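Local coordinates for flavin-dependent monooxygenase, oxygenase subunit HsaA (Rhodococcus sp., PDB 2RFQ), which catalyses the FMNH2-dependent ortho-hydroxylation of the steroid intermediate 3-HSA to the catechol 3,4-DHSA during bacterial cholesterol breakdown, at residues L23-I36 and K74-S86. Residues are numbered along the deposited sequence; the frame is centred on the assembly and turned at random. Where two conformers were deposited one is given.
Sequences LRERAQETEDLRRI and KIASACGSTGWVS
I36 lies across the first turns of helix 80-96, touching S81, T82 and V85. From its CB, the CG2 branch points to T82 OG1 at 4.0 Å. The other branch starts beside the backbone N (chi1 -51°), which carries CG1 to V85 CG2 at 3.7 Å. Its tip, CD1, rests on the backbone at T82 N, 3.6 Å away, and also meets S81 CB. M41 of helix 38-47 touches I36 as well. With an alanine here, CG1, CG2 and CD1 would be gone, which is likely to open a gap over S81 and T82 and take the CG1 contact from V85 CG2. C79 is the N-cap of the same helix. Its SG accepts a bond from T82 N (3.4 Å, N-H...S angle 161°), and A27 and T30 pack against this sulfur. At the other end, L23 sets CB against A78 CB and CD1 against I75 CG2. R24 lays CG on A78 CB at 3.8 Å. Two waters in the plane of its guanidinium join NH1 to S77 OG and NE to S77 O. The contact packs the end of helix 11-25, helix 27-33 and the loop after it on the bend between helices 65-76 and 80-96 and on the start of the latter, within the helical N-terminal domain of the acyl-CoA dehydrogenase fold; helix 80-96 also carries W84, which probably binds FMN.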
ATOM      1  N   LEU A  23     -17.691  30.438   3.523  1.00 10.83           N
ATOM      2  CA  LEU A  23     -17.785  29.189   2.760  1.00 10.62           C
ATOM      3  C   LEU A  23     -17.854  27.950   3.671  1.00 10.81           C
ATOM      4  O   LEU A  23     -18.658  27.046   3.418  1.00 10.88           O
ATOM      5  CB  LEU A  23     -16.635  29.074   1.744  1.00 10.91           C
ATOM      6  CG  LEU A  23     -16.539  30.230   0.752  1.00 11.37           C
ATOM      7  CD1 LEU A  23     -15.442  29.928  -0.285  1.00 11.12           C
ATOM      8  CD2 LEU A  23     -17.885  30.503   0.046  1.00 11.33           C
ATOM      9  N   ARG A  24     -17.024  27.907   4.719  1.00 10.12           N
ATOM     10  CA  ARG A  24     -17.044  26.777   5.654  1.00 10.72           C
ATOM     11  C   ARG A  24     -18.380  26.702   6.364  1.00 10.73           C
ATOM     12  O   ARG A  24     -18.950  25.632   6.485  1.00 10.31           O
ATOM     13  CB  ARG A  24     -15.960  26.908   6.716  1.00 11.17           C
ATOM     14  CG  ARG A  24     -14.571  26.768   6.209  1.00 12.11           C
ATOM     15  CD  ARG A  24     -13.557  26.580   7.359  1.00 14.77           C
ATOM     16  NE  ARG A  24     -12.252  26.893   6.800  1.00 15.53           N
ATOM     17  CZ  ARG A  24     -11.648  28.072   6.915  1.00 15.86           C
ATOM     18  NH1 ARG A  24     -10.487  28.266   6.302  1.00 16.11           N
ATOM     19  NH2 ARG A  24     -12.188  29.045   7.660  1.00 17.13           N
ATOM     20  N   GLU A  25     -18.872  27.843   6.850  1.00 10.72           N
ATOM     21  CA  GLU A  25     -20.135  27.872   7.589  0.50 11.67           C
ATOM     22  C   GLU A  25     -21.299  27.379   6.742  1.00 11.38           C
ATOM     23  O   GLU A  25     -22.237  26.778   7.266  1.00 12.52           O
ATOM     24  CB  GLU A  25     -20.419  29.276   8.109  0.50 12.11           C
ATOM     25  CG  GLU A  25     -19.478  29.700   9.207  0.50 14.08           C
ATOM     26  CD  GLU A  25     -19.655  31.140   9.622  0.50 17.86           C
ATOM     27  OE1 GLU A  25     -20.276  31.916   8.867  0.50 19.87           O
ATOM     28  OE2 GLU A  25     -19.161  31.498  10.710  0.50 20.48           O
ATOM     29  N   ARG A  26     -21.221  27.611   5.430  1.00 10.62           N
ATOM     30  CA  ARG A  26     -22.303  27.253   4.534  1.00 10.41           C
ATOM     31  C   ARG A  26     -22.175  25.853   3.957  1.00 10.73           C
ATOM     32  O   ARG A  26     -23.050  25.429   3.190  1.00 10.30           O
ATOM     33  CB  ARG A  26     -22.357  28.229   3.354  1.00 10.57           C
ATOM     34  CG  ARG A  26     -22.652  29.658   3.751  1.00 13.93           C
ATOM     35  CD  ARG A  26     -22.855  30.441   2.494  1.00 15.50           C
ATOM     36  NE  ARG A  26     -23.440  31.742   2.812  1.00 18.98           N
ATOM     37  CZ  ARG A  26     -23.232  32.850   2.105  1.00 21.57           C
ATOM     38  NH1 ARG A  26     -22.479  32.827   1.015  1.00 18.65           N
ATOM     39  NH2 ARG A  26     -23.805  33.984   2.488  1.00 22.71           N
ATOM     40  N   ALA A  27     -21.083  25.150   4.274  1.00  9.55           N
ATOM     41  CA  ALA A  27     -20.850  23.843   3.612  1.00  9.29           C
ATOM     42  C   ALA A  27     -22.018  22.844   3.763  1.00  9.73           C
ATOM     43  O   ALA A  27     -22.361  22.170   2.783  1.00  9.07           O
ATOM     44  CB  ALA A  27     -19.533  23.236   4.052  1.00  9.53           C
ATOM     45  N   GLN A  28     -22.636  22.734   4.955  1.00 10.74           N
ATOM     46  CA  GLN A  28     -23.744  21.756   5.074  1.00 10.71           C
ATOM     47  C   GLN A  28     -24.941  22.212   4.271  1.00 10.13           C
ATOM     48  O   GLN A  28     -25.580  21.424   3.591  1.00 10.26           O
ATOM     49  CB  GLN A  28     -24.175  21.418   6.523  1.00 11.99           C
ATOM     50  CG  GLN A  28     -25.164  20.204   6.537  1.00 12.47           C
ATOM     51  CD  GLN A  28     -24.584  18.917   5.863  1.00 15.33           C
ATOM     52  OE1 GLN A  28     -23.457  18.544   6.114  1.00 17.83           O
ATOM     53  NE2 GLN A  28     -25.380  18.249   5.038  1.00 17.91           N
ATOM     54  N   GLU A  29     -25.251  23.508   4.345  1.00  9.47           N
ATOM     55  CA  GLU A  29     -26.365  24.028   3.579  1.00  9.17           C
ATOM     56  C   GLU A  29     -26.163  23.790   2.074  1.00  8.95           C
ATOM     57  O   GLU A  29     -27.094  23.405   1.349  1.00  8.74           O
ATOM     58  CB  GLU A  29     -26.574  25.521   3.865  1.00  9.27           C
ATOM     59  CG  GLU A  29     -27.836  26.067   3.208  1.00  8.80           C
ATOM     60  CD  GLU A  29     -28.278  27.410   3.774  1.00  8.28           C
ATOM     61  OE1 GLU A  29     -28.206  27.584   5.007  1.00 10.77           O
ATOM     62  OE2 GLU A  29     -28.770  28.236   2.982  1.00  9.14           O
ATOM     63  N   THR A  30     -24.941  24.027   1.609  1.00  8.46           N
ATOM     64  CA  THR A  30     -24.606  23.814   0.211  1.00  8.51           C
ATOM     65  C   THR A  30     -24.858  22.352  -0.177  1.00  9.18           C
ATOM     66  O   THR A  30     -25.440  22.075  -1.220  1.00 10.23           O
ATOM     67  CB  THR A  30     -23.137  24.206  -0.023  1.00  9.11           C
ATOM     68  OG1 THR A  30     -23.029  25.614   0.230  1.00  9.21           O
ATOM     69  CG2 THR A  30     -22.694  23.885  -1.470  1.00  9.93           C
ATOM     70  N   GLU A  31     -24.441  21.413   0.668  1.00  9.74           N
ATOM     71  CA  GLU A  31     -24.753  20.005   0.406  1.00 10.06           C
ATOM     72  C   GLU A  31     -26.264  19.756   0.372  1.00 10.05           C
ATOM     73  O   GLU A  31     -26.779  19.128  -0.541  1.00 10.40           O
ATOM     74  CB  GLU A  31     -24.198  19.131   1.517  1.00 11.03           C
ATOM     75  CG  GLU A  31     -22.788  18.716   1.391  1.00 13.88           C
ATOM     76  CD  GLU A  31     -22.605  17.412   2.157  1.00 15.54           C
ATOM     77  OE1 GLU A  31     -22.464  17.486   3.385  1.00 14.94           O
ATOM     78  OE2 GLU A  31     -22.655  16.331   1.539  1.00 13.67           O
ATOM     79  N   ASP A  32     -26.957  20.239   1.404  1.00 10.27           N
ATOM     80  CA  ASP A  32     -28.397  19.982   1.550  1.00 11.16           C
ATOM     81  C   ASP A  32     -29.219  20.513   0.394  1.00 10.61           C
ATOM     82  O   ASP A  32     -30.207  19.892  -0.040  1.00 12.35           O
ATOM     83  CB  ASP A  32     -28.887  20.595   2.870  1.00 11.30           C
ATOM     84  CG  ASP A  32     -28.387  19.841   4.100  1.00 13.81           C
ATOM     85  OD1 ASP A  32     -27.933  18.674   3.981  1.00 16.31           O
ATOM     86  OD2 ASP A  32     -28.439  20.420   5.200  1.00 16.44           O
ATOM     87  N   LEU A  33     -28.840  21.688  -0.116  1.00  9.82           N
ATOM     88  CA  LEU A  33     -29.561  22.295  -1.244  1.00 10.39           C
ATOM     89  C   LEU A  33     -29.081  21.779  -2.605  1.00 10.10           C
ATOM     90  O   LEU A  33     -29.673  22.092  -3.633  1.00 11.05           O
ATOM     91  CB  LEU A  33     -29.417  23.811  -1.193  1.00  9.86           C
ATOM     92  CG  LEU A  33     -29.967  24.448   0.063  1.00 11.31           C
ATOM     93  CD1 LEU A  33     -29.567  25.926   0.095  1.00 13.63           C
ATOM     94  CD2 LEU A  33     -31.488  24.286   0.021  1.00 13.25           C
ATOM     95  N   ARG A  34     -27.979  21.011  -2.608  1.00  9.76           N
ATOM     96  CA  ARG A  34     -27.424  20.434  -3.865  1.00 10.71           C
ATOM     97  C   ARG A  34     -27.044  21.511  -4.906  1.00 10.61           C
ATOM     98  O   ARG A  34     -27.112  21.285  -6.122  1.00 10.81           O
ATOM     99  CB  ARG A  34     -28.393  19.401  -4.469  1.00 11.16           C
ATOM    100  CG  ARG A  34     -28.740  18.230  -3.509  1.00 12.21           C
ATOM    101  CD  ARG A  34     -29.721  17.223  -4.205  1.00 13.43           C
ATOM    102  NE  ARG A  34     -30.967  17.875  -4.632  1.00 12.79           N
ATOM    103  CZ  ARG A  34     -31.318  18.128  -5.900  1.00 15.22           C
ATOM    104  NH1 ARG A  34     -30.560  17.739  -6.928  1.00 15.23           N
ATOM    105  NH2 ARG A  34     -32.467  18.768  -6.155  1.00 18.01           N
ATOM    106  N   ARG A  35     -26.594  22.660  -4.417  1.00 10.68           N
ATOM    107  CA  ARG A  35     -26.315  23.779  -5.297  1.00 11.75           C
ATOM    108  C   ARG A  35     -25.446  24.752  -4.527  1.00 10.31           C
ATOM    109  O   ARG A  35     -25.609  24.931  -3.318  1.00 10.52           O
ATOM    110  CB  ARG A  35     -27.652  24.444  -5.709  1.00 11.78           C
ATOM    111  CG  ARG A  35     -27.620  25.210  -7.028  1.00 14.62           C
ATOM    112  CD  ARG A  35     -29.021  25.754  -7.390  1.00 13.63           C
ATOM    113  NE  ARG A  35     -29.551  26.522  -6.266  1.00 15.61           N
ATOM    114  CZ  ARG A  35     -30.574  26.152  -5.496  1.00 18.11           C
ATOM    115  NH1 ARG A  35     -31.271  25.040  -5.769  1.00 19.05           N
ATOM    116  NH2 ARG A  35     -30.921  26.904  -4.450  1.00 16.68           N
ATOM    117  N   ILE A  36     -24.500  25.388  -5.225  1.00 10.11           N
ATOM    118  CA  ILE A  36     -23.744  26.445  -4.574  1.00  9.42           C
ATOM    119  C   ILE A  36     -24.690  27.631  -4.344  1.00  9.60           C
ATOM    120  O   ILE A  36     -25.415  28.023  -5.249  1.00 10.39           O
ATOM    121  CB  ILE A  36     -22.555  26.909  -5.442  1.00  9.29           C
ATOM    122  CG1 ILE A  36     -21.713  25.706  -5.913  1.00  8.42           C
ATOM    123  CG2 ILE A  36     -21.711  27.958  -4.669  1.00 10.93           C
ATOM    124  CD1 ILE A  36     -21.167  24.793  -4.772  1.00  8.98           C
ATOM    125  N   LYS A  74      -7.315  27.027  -2.358  1.00  7.17           N
ATOM    126  CA  LYS A  74      -7.834  27.740  -1.181  1.00  8.39           C
ATOM    127  C   LYS A  74      -9.356  27.574  -1.036  1.00  7.60           C
ATOM    128  O   LYS A  74      -9.845  27.218   0.037  1.00  8.46           O
ATOM    129  CB  LYS A  74      -7.469  29.228  -1.292  1.00  8.92           C
ATOM    130  CG  LYS A  74      -7.859  30.053  -0.107  1.00 10.48           C
ATOM    131  CD  LYS A  74      -7.570  31.550  -0.318  1.00 11.98           C
ATOM    132  CE  LYS A  74      -6.094  31.826  -0.475  1.00 15.74           C
ATOM    133  NZ  LYS A  74      -5.317  31.629   0.791  1.00 15.74           N
ATOM    134  N   ILE A  75     -10.099  27.864  -2.107  1.00  7.19           N
ATOM    135  CA  ILE A  75     -11.570  27.744  -2.033  1.00  7.00           C
ATOM    136  C   ILE A  75     -11.993  26.335  -1.639  1.00  7.68           C
ATOM    137  O   ILE A  75     -12.837  26.145  -0.735  1.00  7.81           O
ATOM    138  CB  ILE A  75     -12.238  28.141  -3.357  1.00  7.38           C
ATOM    139  CG1 ILE A  75     -11.889  29.594  -3.710  1.00  6.85           C
ATOM    140  CG2 ILE A  75     -13.766  27.942  -3.280  1.00  7.74           C
ATOM    141  CD1 ILE A  75     -12.175  29.898  -5.195  1.00  9.28           C
ATOM    142  N   ALA A  76     -11.408  25.349  -2.309  1.00  7.49           N
ATOM    143  CA  ALA A  76     -11.770  23.941  -2.068  1.00  7.63           C
ATOM    144  C   ALA A  76     -11.438  23.477  -0.653  1.00  7.77           C
ATOM    145  O   ALA A  76     -12.040  22.513  -0.172  1.00  8.24           O
ATOM    146  CB  ALA A  76     -11.071  23.049  -3.095  1.00  7.39           C
ATOM    147  N   SER A  77     -10.455  24.109   0.001  1.00  7.11           N
ATOM    148  CA  SER A  77     -10.108  23.767   1.381  1.00  7.79           C
ATOM    149  C   SER A  77     -11.202  24.169   2.390  1.00  7.70           C
ATOM    150  O   SER A  77     -11.177  23.718   3.548  1.00  7.96           O
ATOM    151  CB  SER A  77      -8.767  24.384   1.769  1.00  7.79           C
ATOM    152  OG  SER A  77      -8.866  25.783   1.998  1.00  8.40           O
ATOM    153  N   ALA A  78     -12.076  25.087   1.963  1.00  7.31           N
ATOM    154  CA  ALA A  78     -13.235  25.528   2.776  1.00  8.14           C
ATOM    155  C   ALA A  78     -14.523  24.771   2.452  1.00  7.90           C
ATOM    156  O   ALA A  78     -15.289  24.428   3.357  1.00  7.73           O
ATOM    157  CB  ALA A  78     -13.465  27.022   2.633  1.00  8.22           C
ATOM    158  N   CYS A  79     -14.768  24.527   1.168  1.00  7.59           N
ATOM    159  CA  CYS A  79     -15.983  23.831   0.753  1.00  8.01           C
ATOM    160  C   CYS A  79     -15.630  23.091  -0.535  1.00  7.42           C
ATOM    161  O   CYS A  79     -15.279  23.736  -1.544  1.00  8.24           O
ATOM    162  CB  CYS A  79     -17.111  24.825   0.524  1.00  7.33           C
ATOM    163  SG  CYS A  79     -18.599  24.022  -0.205  1.00  8.82           S
ATOM    164  N   GLY A  80     -15.679  21.753  -0.480  1.00  7.30           N
ATOM    165  CA  GLY A  80     -15.276  20.946  -1.626  1.00  7.75           C
ATOM    166  C   GLY A  80     -16.103  21.243  -2.863  1.00  7.57           C
ATOM    167  O   GLY A  80     -15.564  21.396  -3.973  1.00  8.52           O
ATOM    168  N   SER A  81     -17.425  21.280  -2.697  1.00  7.63           N
ATOM    169  CA  SER A  81     -18.301  21.601  -3.829  1.00  8.09           C
ATOM    170  C   SER A  81     -18.055  22.993  -4.408  1.00  8.01           C
ATOM    171  O   SER A  81     -18.010  23.164  -5.640  1.00  7.86           O
ATOM    172  CB  SER A  81     -19.789  21.437  -3.467  1.00  7.63           C
ATOM    173  OG  SER A  81     -20.130  20.070  -3.243  1.00  9.62           O
ATOM    174  N   THR A  82     -17.912  23.992  -3.540  1.00  7.93           N
ATOM    175  CA  THR A  82     -17.657  25.350  -4.027  1.00  8.18           C
ATOM    176  C   THR A  82     -16.320  25.399  -4.767  1.00  8.45           C
ATOM    177  O   THR A  82     -16.223  26.010  -5.838  1.00  9.01           O
ATOM    178  CB  THR A  82     -17.702  26.371  -2.879  1.00  9.10           C
ATOM    179  OG1 THR A  82     -18.990  26.287  -2.248  1.00  7.79           O
ATOM    180  CG2 THR A  82     -17.560  27.793  -3.429  1.00  8.51           C
ATOM    181  N   GLY A  83     -15.317  24.706  -4.230  1.00  8.69           N
ATOM    182  CA  GLY A  83     -13.995  24.655  -4.877  1.00  8.68           C
ATOM    183  C   GLY A  83     -14.048  23.984  -6.240  1.00  8.66           C
ATOM    184  O   GLY A  83     -13.433  24.461  -7.207  1.00  9.49           O
ATOM    185  N   TRP A  84     -14.806  22.889  -6.311  1.00  8.05           N
ATOM    186  CA  TRP A  84     -14.979  22.157  -7.566  1.00  8.79           C
ATOM    187  C   TRP A  84     -15.632  23.028  -8.628  1.00  9.02           C
ATOM    188  O   TRP A  84     -15.126  23.140  -9.759  1.00  9.49           O
ATOM    189  CB  TRP A  84     -15.840  20.935  -7.306  1.00  9.10           C
ATOM    190  CG  TRP A  84     -16.039  19.997  -8.475  1.00  9.28           C
ATOM    191  CD1 TRP A  84     -17.104  19.969  -9.329  1.00 10.28           C
ATOM    192  CD2 TRP A  84     -15.152  18.933  -8.899  1.00  9.89           C
ATOM    193  NE1 TRP A  84     -16.949  18.938 -10.245  1.00 10.90           N
ATOM    194  CE2 TRP A  84     -15.762  18.292  -9.995  1.00  9.55           C
ATOM    195  CE3 TRP A  84     -13.908  18.454  -8.436  1.00  7.95           C
ATOM    196  CZ2 TRP A  84     -15.156  17.203 -10.659  1.00 10.64           C
ATOM    197  CZ3 TRP A  84     -13.303  17.382  -9.080  1.00  8.82           C
ATOM    198  CH2 TRP A  84     -13.931  16.765 -10.180  1.00  9.51           C
ATOM    199  N   VAL A  85     -16.749  23.636  -8.265  1.00  8.76           N
ATOM    200  CA  VAL A  85     -17.461  24.530  -9.205  1.00  9.26           C
ATOM    201  C   VAL A  85     -16.588  25.721  -9.605  1.00  9.13           C
ATOM    202  O   VAL A  85     -16.539  26.094 -10.788  1.00  9.35           O
ATOM    203  CB  VAL A  85     -18.785  24.997  -8.580  1.00  8.05           C
ATOM    204  CG1 VAL A  85     -19.439  26.121  -9.391  1.00  9.25           C
ATOM    205  CG2 VAL A  85     -19.730  23.799  -8.450  1.00  9.42           C
ATOM    206  N   SER A  86     -15.893  26.304  -8.630  1.00  9.36           N
ATOM    207  CA  SER A  86     -15.072  27.487  -8.886  1.00  9.34           C
ATOM    208  C   SER A  86     -13.990  27.157  -9.910  1.00  9.28           C
ATOM    209  O   SER A  86     -13.743  27.905 -10.854  1.00  8.78           O
ATOM    210  CB  SER A  86     -14.434  27.996  -7.585  1.00  9.60           C
ATOM    211  OG  SER A  86     -15.442  28.559  -6.726  1.00 11.01           O
TER
HETATM  212  O   HOH W   1      -9.070  26.700   4.648  1.00 15.08           O
HETATM  213  O   HOH W   2     -11.518  24.500   5.943  1.00 19.44           O